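Local coordinates for proteasome activator protein PA26 (Trypanosoma brucei, PDB 1YAR) that probably binds the end rings of the 20S proteasome as a heptameric 11S-type activator and opens the gate through which substrates enter, at residues O[51-54]-O[55-59]; O[189-192]-O[193-196]; O[26-29]-O[30-34]. All coordinates share one frame; numbering follows the deposited sequence.

In the fold
All three contacts are local, between residues up to four apart on two long bundle helices. Interaction 3 comes first along the chain, near the start of helix 24-57; interaction 1 follows, running past the end of that helix, their centres 36 Å apart. Interaction 2 comes last, on helix 183-226, with its centre 10 Å from interaction 1 and 36 Å from interaction 3. Interactions 1 and 2 touch: Arg-190 NH2 reaches Arg-57 O at 2.8 Å, probably as a hydrogen bond, tying the end of one helix to the side of the other. Interaction 3 lies across the chain's centre from interaction 2. Each contact also meets a second subunit, consistent with a ring-forming activator.

Interaction 1. Residues O[51-54]-O[55-59]; sequences EAHG and VIRNS. Unlike the reference sequence in segment 55-59: Val-55 (reference Thr).
His-53 and Arg-57, one turn apart, meet at the edges of their flat groups, His-53 CE1 lying 3.5 Å from Arg-57 NH2. The ring and the guanidinium are turned 63° against each other, an edge contact and not a stack. This side is partly exposed and water-bridged: one water lies 3.0 Å from His-53 ND1 and accepts a bond from Arg-57 NE at 3.1 Å. With chi1 and chi2 extended and a bend at chi3 (-66°), Arg-57 lays its guanidinium beside the histidine; its NH2 makes a salt bridge to Asp-82 of the second subunit. The turn is the last of helix 24-57, and Asn-58 is the first residue to leave helical geometry. Its N still bonds Gly-54 O at 3.2 Å, while Ser-59 OG donates to Val-55 O at 2.8 Å at the helix's C-terminal end. Glu-51 and Val-55 form the solvent side, where Val-55 CG2 lies 3.3 Å from Glu-51 O. The tightly packed side belongs to Ala-52 and Ile-56. Ile-56 CG1 and CD1 both lie 3.4 Å from Ala-52 O, the carbonyl that accepts the bond from Ile-56 N, and both residues are buried against Met-197 of helix 183-226 and Leu-73 of helix 71-99.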
loop_
_atom_site.group_PDB
_atom_site.type_symbol
_atom_site.label_atom_id
_atom_site.label_comp_id
_atom_site.label_asym_id
_atom_site.label_seq_id
_atom_site.Cartn_x
_atom_site.Cartn_y
_atom_site.Cartn_z
ATOM N N GLU O 51 -111.119 -52.174 -23.132
ATOM C CA GLU O 51 -112.379 -52.504 -23.794
ATOM C C GLU O 51 -113.189 -53.469 -22.917
ATOM O O GLU O 51 -114.359 -53.212 -22.616
ATOM C CB GLU O 51 -112.079 -53.091 -25.186
ATOM C CG GLU O 51 -113.210 -53.863 -25.850
ATOM C CD GLU O 51 -112.841 -54.313 -27.254
ATOM O OE1 GLU O 51 -113.190 -53.571 -28.210
ATOM O OE2 GLU O 51 -112.185 -55.385 -27.406
ATOM N N ALA O 52 -112.545 -54.558 -22.491
ATOM C CA ALA O 52 -113.164 -55.546 -21.614
ATOM C C ALA O 52 -113.590 -54.893 -20.301
ATOM O O ALA O 52 -114.717 -55.089 -19.852
ATOM C CB ALA O 52 -112.211 -56.702 -21.369
ATOM N N HIS O 53 -112.706 -54.089 -19.704
ATOM C CA HIS O 53 -113.033 -53.361 -18.472
ATOM C C HIS O 53 -114.318 -52.545 -18.626
ATOM O O HIS O 53 -115.182 -52.554 -17.739
ATOM C CB HIS O 53 -111.878 -52.430 -18.073
ATOM C CG HIS O 53 -111.998 -51.891 -16.685
ATOM N ND1 HIS O 53 -112.327 -50.580 -16.419
ATOM C CD2 HIS O 53 -111.861 -52.493 -15.483
ATOM C CE1 HIS O 53 -112.376 -50.395 -15.111
ATOM N NE2 HIS O 53 -112.100 -51.541 -14.521
ATOM N N GLY O 54 -114.435 -51.839 -19.752
ATOM C CA GLY O 54 -115.613 -51.013 -20.050
ATOM C C GLY O 54 -116.889 -51.835 -20.067
ATOM O O GLY O 54 -117.913 -51.413 -19.533
ATOM N N VAL O 55 -116.809 -53.019 -20.665
ATOM C CA VAL O 55 -117.931 -53.956 -20.744
ATOM C C VAL O 55 -118.383 -54.431 -19.350
ATOM O O VAL O 55 -119.581 -54.467 -19.055
ATOM C CB VAL O 55 -117.602 -55.155 -21.686
ATOM C CG1 VAL O 55 -118.751 -56.161 -21.731
ATOM C CG2 VAL O 55 -117.310 -54.655 -23.090
ATOM N N ILE O 56 -117.427 -54.780 -18.491
ATOM C CA ILE O 56 -117.752 -55.206 -17.129
ATOM C C ILE O 56 -118.355 -54.061 -16.314
ATOM O O ILE O 56 -119.360 -54.247 -15.646
ATOM C CB ILE O 56 -116.514 -55.774 -16.413
ATOM C CG1 ILE O 56 -115.893 -56.908 -17.238
ATOM C CG2 ILE O 56 -116.882 -56.255 -15.010
ATOM C CD1 ILE O 56 -114.418 -57.040 -17.023
ATOM N N ARG O 57 -117.734 -52.884 -16.372
ATOM C CA ARG O 57 -118.232 -51.694 -15.680
ATOM C C ARG O 57 -119.721 -51.444 -15.961
ATOM O O ARG O 57 -120.464 -51.048 -15.067
ATOM C CB ARG O 57 -117.401 -50.470 -16.073
ATOM C CG ARG O 57 -117.900 -49.154 -15.497
ATOM C CD ARG O 57 -117.024 -47.947 -15.837
ATOM N NE ARG O 57 -115.699 -48.052 -15.219
ATOM C CZ ARG O 57 -115.390 -47.620 -13.992
ATOM N NH1 ARG O 57 -116.300 -47.040 -13.219
ATOM N NH2 ARG O 57 -114.154 -47.777 -13.539
ATOM N N ASN O 58 -120.134 -51.699 -17.203
ATOM C CA ASN O 58 -121.517 -51.492 -17.662
ATOM C C ASN O 58 -122.469 -52.667 -17.438
ATOM O O ASN O 58 -123.592 -52.659 -17.957
ATOM C CB ASN O 58 -121.523 -51.109 -19.146
ATOM C CG ASN O 58 -121.277 -49.625 -19.367
ATOM O OD1 ASN O 58 -121.355 -48.819 -18.428
ATOM N ND2 ASN O 58 -120.991 -49.250 -20.615
ATOM N N SER O 59 -122.029 -53.657 -16.663
ATOM C CA SER O 59 -122.784 -54.888 -16.447
ATOM C C SER O 59 -123.363 -54.971 -15.045
ATOM O O SER O 59 -122.740 -54.521 -14.075
ATOM C CB SER O 59 -121.885 -56.111 -16.672
ATOM O OG SER O 59 -121.538 -56.261 -18.041
HETATM O O HOH W 1 -113.977 -48.438 -17.810
#

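Interaction 2. Residues O[189-192]-O[193-196]; sequences LRQI and DADF
Gln-191 and Asp-195 clasp each other along the helix: Gln-191 NE2 donates to Asp-195 OD1 over 2.9 Å, with an N-H...O angle of 160°. The acceptor lies nearly in the amide plane of Gln-191, whereas the donor approaches OD1 from above the carboxylate plane. A bend at chi2 (55°) curls the glutamine towards the following turn and brings its NE2 to the aspartate. The same two residues are joined through their backbones, Asp-195 N bonding Gln-191 O at 2.7 Å, and Asp-195 CG sits 3.2 Å from that carbonyl oxygen. Asp-195 OD1 has a second partner, Gln-81 NE2 of the second subunit, so one carboxylate oxygen takes bonds from within the helix and from across the subunit boundary.

One residue further on, Ile-192 and Phe-196 run side by side and point the same way, with Ile-192 CG2 3.9 Å from Phe-196 CD1. The carbonyl Ile-192 O receives Phe-196 N and also lies in the plane of the phenyl ring at its edge, 3.2 Å from Phe-196 CD1. These are regular i to i+4 pairs of helix 183-226, which packs here against helices 24-57 and 150-166 of its own bundle and carries Gln-191 and Asp-195 at the interface between subunits. Ala-194 faces His-53 and Ile-56, and Ile-192 rests on Val-161.

Farther out, Tyr-154 of helix 150-166 meets Phe-196 edge-to-face and hydrogen-bonds Asp-193 OD1. That buried carboxylate is held further by a salt bridge from Arg-158 to OD1 and a hydrogen bond between OD2 and Tyr-61 OH, which would probably favour its charged form. Leu-151 of the second subunit packs on Gln-191, and its Arg-152 on Ile-192, Asp-195 and Phe-196.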
loop_
_atom_site.group_PDB
_atom_site.type_symbol
_atom_site.label_atom_id
_atom_site.label_comp_id
_atom_site.label_asym_id
_atom_site.label_seq_id
_atom_site.Cartn_x
_atom_site.Cartn_y
_atom_site.Cartn_z
ATOM N N LEU O 189 -117.658 -60.789 -7.391
ATOM C CA LEU O 189 -117.458 -61.549 -8.626
ATOM C C LEU O 189 -117.227 -60.613 -9.791
ATOM O O LEU O 189 -116.297 -60.809 -10.592
ATOM C CB LEU O 189 -118.665 -62.450 -8.926
ATOM C CG LEU O 189 -118.573 -63.391 -10.133
ATOM C CD1 LEU O 189 -117.557 -64.491 -9.867
ATOM C CD2 LEU O 189 -119.979 -63.971 -10.478
ATOM N N ARG O 190 -118.072 -59.587 -9.874
ATOM C CA ARG O 190 -117.924 -58.543 -10.871
ATOM C C ARG O 190 -116.606 -57.797 -10.653
ATOM O O ARG O 190 -115.961 -57.404 -11.623
ATOM C CB ARG O 190 -119.106 -57.579 -10.785
ATOM C CG ARG O 190 -119.101 -56.473 -11.779
ATOM C CD ARG O 190 -120.371 -55.667 -11.734
ATOM N NE ARG O 190 -120.246 -54.416 -12.464
ATOM C CZ ARG O 190 -119.800 -53.288 -11.930
ATOM N NH1 ARG O 190 -119.440 -53.251 -10.649
ATOM N NH2 ARG O 190 -119.723 -52.188 -12.670
ATOM N N GLN O 191 -116.230 -57.600 -9.382
ATOM C CA GLN O 191 -115.047 -56.798 -9.060
ATOM C C GLN O 191 -113.775 -57.535 -9.452
ATOM O O GLN O 191 -112.793 -56.907 -9.880
ATOM C CB GLN O 191 -114.993 -56.387 -7.585
ATOM C CG GLN O 191 -114.144 -55.084 -7.368
ATOM C CD GLN O 191 -114.624 -53.909 -8.226
ATOM O OE1 GLN O 191 -115.816 -53.578 -8.221
ATOM N NE2 GLN O 191 -113.706 -53.277 -8.947
ATOM N N ILE O 192 -113.787 -58.855 -9.289
ATOM C CA ILE O 192 -112.679 -59.681 -9.743
ATOM C C ILE O 192 -112.521 -59.536 -11.262
ATOM O O ILE O 192 -111.413 -59.286 -11.747
ATOM C CB ILE O 192 -112.863 -61.162 -9.319
ATOM C CG1 ILE O 192 -112.597 -61.324 -7.830
ATOM C CG2 ILE O 192 -111.931 -62.089 -10.131
ATOM C CD1 ILE O 192 -113.179 -62.601 -7.237
ATOM N N ASP O 193 -113.625 -59.666 -12.015
ATOM C CA ASP O 193 -113.564 -59.456 -13.469
ATOM C C ASP O 193 -113.020 -58.079 -13.840
ATOM O O ASP O 193 -112.115 -57.971 -14.666
ATOM C CB ASP O 193 -114.915 -59.679 -14.135
ATOM C CG ASP O 193 -115.318 -61.135 -14.137
ATOM O OD1 ASP O 193 -114.506 -62.005 -13.731
ATOM O OD2 ASP O 193 -116.443 -61.510 -14.496
ATOM N N ALA O 194 -113.562 -57.034 -13.228
ATOM C CA ALA O 194 -113.096 -55.684 -13.508
ATOM C C ALA O 194 -111.627 -55.490 -13.103
ATOM O O ALA O 194 -110.842 -54.938 -13.872
ATOM C CB ALA O 194 -113.973 -54.647 -12.799
ATOM N N ASP O 195 -111.278 -55.928 -11.898
ATOM C CA ASP O 195 -109.951 -55.642 -11.350
ATOM C C ASP O 195 -108.846 -56.344 -12.119
ATOM O O ASP O 195 -107.743 -55.821 -12.204
ATOM C CB ASP O 195 -109.864 -55.998 -9.869
ATOM C CG ASP O 195 -110.430 -54.908 -8.970
ATOM O OD1 ASP O 195 -110.946 -53.887 -9.487
ATOM O OD2 ASP O 195 -110.405 -54.992 -7.719
ATOM N N PHE O 196 -109.126 -57.529 -12.667
ATOM C CA PHE O 196 -108.105 -58.207 -13.457
ATOM C C PHE O 196 -107.845 -57.536 -14.777
ATOM O O PHE O 196 -106.705 -57.509 -15.245
ATOM C CB PHE O 196 -108.341 -59.725 -13.574
ATOM C CG PHE O 196 -107.796 -60.477 -12.396
ATOM C CD1 PHE O 196 -108.532 -60.577 -11.220
ATOM C CD2 PHE O 196 -106.513 -61.004 -12.430
ATOM C CE1 PHE O 196 -108.014 -61.234 -10.099
ATOM C CE2 PHE O 196 -105.983 -61.681 -11.333
ATOM C CZ PHE O 196 -106.731 -61.783 -10.149
#

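Interaction 3. Residues O[26-29]-O[30-34]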
loop_
_atom_site.group_PDB
_atom_site.type_symbol
_atom_site.label_atom_id
_atom_site.label_comp_id
_atom_site.label_asym_id
_atom_site.label_seq_id
_atom_site.Cartn_x
_atom_site.Cartn_y
_atom_site.Cartn_z
ATOM N N SER O 26 -77.116 -60.808 -31.127
ATOM C CA SER O 26 -78.223 -61.499 -30.468
ATOM C C SER O 26 -78.960 -60.588 -29.499
ATOM O O SER O 26 -80.186 -60.623 -29.410
ATOM C CB SER O 26 -77.741 -62.722 -29.682
ATOM O OG SER O 26 -76.721 -63.419 -30.370
ATOM N N SER O 27 -78.209 -59.789 -28.749
ATOM C CA SER O 27 -78.849 -58.894 -27.798
ATOM C C SER O 27 -79.431 -57.682 -28.507
ATOM O O SER O 27 -80.564 -57.285 -28.221
ATOM C CB SER O 27 -77.863 -58.508 -26.686
ATOM O OG SER O 27 -76.622 -58.113 -27.236
ATOM N N PHE O 28 -78.688 -57.102 -29.460
ATOM C CA PHE O 28 -79.211 -55.985 -30.261
ATOM C C PHE O 28 -80.511 -56.351 -30.975
ATOM O O PHE O 28 -81.442 -55.556 -31.021
ATOM C CB PHE O 28 -78.181 -55.464 -31.280
ATOM C CG PHE O 28 -78.655 -54.269 -32.067
ATOM C CD1 PHE O 28 -79.033 -53.089 -31.420
ATOM C CD2 PHE O 28 -78.712 -54.314 -33.462
ATOM C CE1 PHE O 28 -79.488 -51.971 -32.131
ATOM C CE2 PHE O 28 -79.150 -53.196 -34.202
ATOM C CZ PHE O 28 -79.540 -52.012 -33.532
ATOM N N ALA O 29 -80.577 -57.562 -31.518
ATOM C CA ALA O 29 -81.800 -58.019 -32.181
ATOM C C ALA O 29 -83.019 -57.988 -31.240
ATOM O O ALA O 29 -84.138 -57.689 -31.674
ATOM C CB ALA O 29 -81.596 -59.423 -32.753
ATOM N N VAL O 30 -82.802 -58.317 -29.964
ATOM C CA VAL O 30 -83.877 -58.264 -28.973
ATOM C C VAL O 30 -84.330 -56.817 -28.790
ATOM O O VAL O 30 -85.527 -56.506 -28.830
ATOM C CB VAL O 30 -83.438 -58.889 -27.607
ATOM C CG1 VAL O 30 -84.461 -58.577 -26.509
ATOM C CG2 VAL O 30 -83.255 -60.411 -27.726
ATOM N N ILE O 31 -83.362 -55.930 -28.596
ATOM C CA ILE O 31 -83.653 -54.512 -28.379
ATOM C C ILE O 31 -84.404 -53.908 -29.570
ATOM O O ILE O 31 -85.327 -53.114 -29.402
ATOM C CB ILE O 31 -82.348 -53.719 -28.069
ATOM C CG1 ILE O 31 -81.703 -54.199 -26.749
ATOM C CG2 ILE O 31 -82.618 -52.202 -28.063
ATOM C CD1 ILE O 31 -82.542 -53.885 -25.458
ATOM N N GLU O 32 -84.014 -54.299 -30.783
ATOM C CA GLU O 32 -84.745 -53.853 -31.965
ATOM C C GLU O 32 -86.205 -54.318 -31.936
ATOM O O GLU O 32 -87.099 -53.546 -32.251
ATOM C CB GLU O 32 -84.088 -54.368 -33.229
ATOM C CG GLU O 32 -82.739 -53.761 -33.520
ATOM C CD GLU O 32 -82.225 -54.198 -34.879
ATOM O OE1 GLU O 32 -81.928 -55.416 -35.058
ATOM O OE2 GLU O 32 -82.127 -53.318 -35.760
ATOM N N GLU O 33 -86.420 -55.578 -31.574
ATOM C CA GLU O 33 -87.764 -56.156 -31.447
ATOM C C GLU O 33 -88.583 -55.451 -30.362
ATOM O O GLU O 33 -89.744 -55.122 -30.569
ATOM C CB GLU O 33 -87.673 -57.671 -31.188
ATOM C CG GLU O 33 -89.007 -58.389 -30.921
ATOM C CD GLU O 33 -90.054 -58.200 -32.004
ATOM O OE1 GLU O 33 -89.694 -57.947 -33.185
ATOM O OE2 GLU O 33 -91.260 -58.297 -31.669
ATOM N N TRP O 34 -87.952 -55.179 -29.217
ATOM C CA TRP O 34 -88.635 -54.525 -28.110
ATOM C C TRP O 34 -89.053 -53.119 -28.490
ATOM O O TRP O 34 -90.140 -52.680 -28.136
ATOM C CB TRP O 34 -87.734 -54.491 -26.861
ATOM C CG TRP O 34 -87.627 -55.799 -26.149
ATOM C CD1 TRP O 34 -88.243 -56.975 -26.479
ATOM C CD2 TRP O 34 -86.930 -56.051 -24.912
ATOM N NE1 TRP O 34 -87.917 -57.957 -25.569
ATOM C CE2 TRP O 34 -87.123 -57.416 -24.588
ATOM C CE3 TRP O 34 -86.145 -55.256 -24.047
ATOM C CZ2 TRP O 34 -86.566 -58.014 -23.436
ATOM C CZ3 TRP O 34 -85.577 -55.852 -22.904
ATOM C CH2 TRP O 34 -85.787 -57.216 -22.615
#
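Glu-32 N bonds Phe-28 O at 2.9 Å, and the neighbouring rungs, Ile-31 N to Ser-27 O and Glu-33 N to Ala-29 O, are each 3.1 Å long. Ser-27 O also receives a weak bond from Val-30 N. The hydroxyl of Ser-27 hydrogen-bonds Tyr-218 OH of helix 183-226, which ties the turn to the bundle, and also Glu-24 O in its own helix. Glu-32 lies over one face of Phe-28. Its CG stands 3.8 Å from the ring centroid, a CH-pi contact 17° off the ring normal, and its carboxylate stacks on the ring, the planes 22° apart, with Glu-32 CD 3.3 Å from Phe-28 CE2. Phe-28 CG is anti to the backbone N (chi1 -177°), which directs the ring along the helix surface for Glu-32 to cover. Arg-11 of the second subunit makes a cation-pi contact with the same ring, and Leu-14 of that subunit packs on it. Towards the bundle, Val-30 CG1 lies over a face of Trp-34, while Val-30 and Ile-31 rest on Ile-94 of helix 71-99. One side of the turn thus faces its own bundle and another the adjoining subunit, as expected of a helical-bundle protomer in a ring-shaped 11S activator.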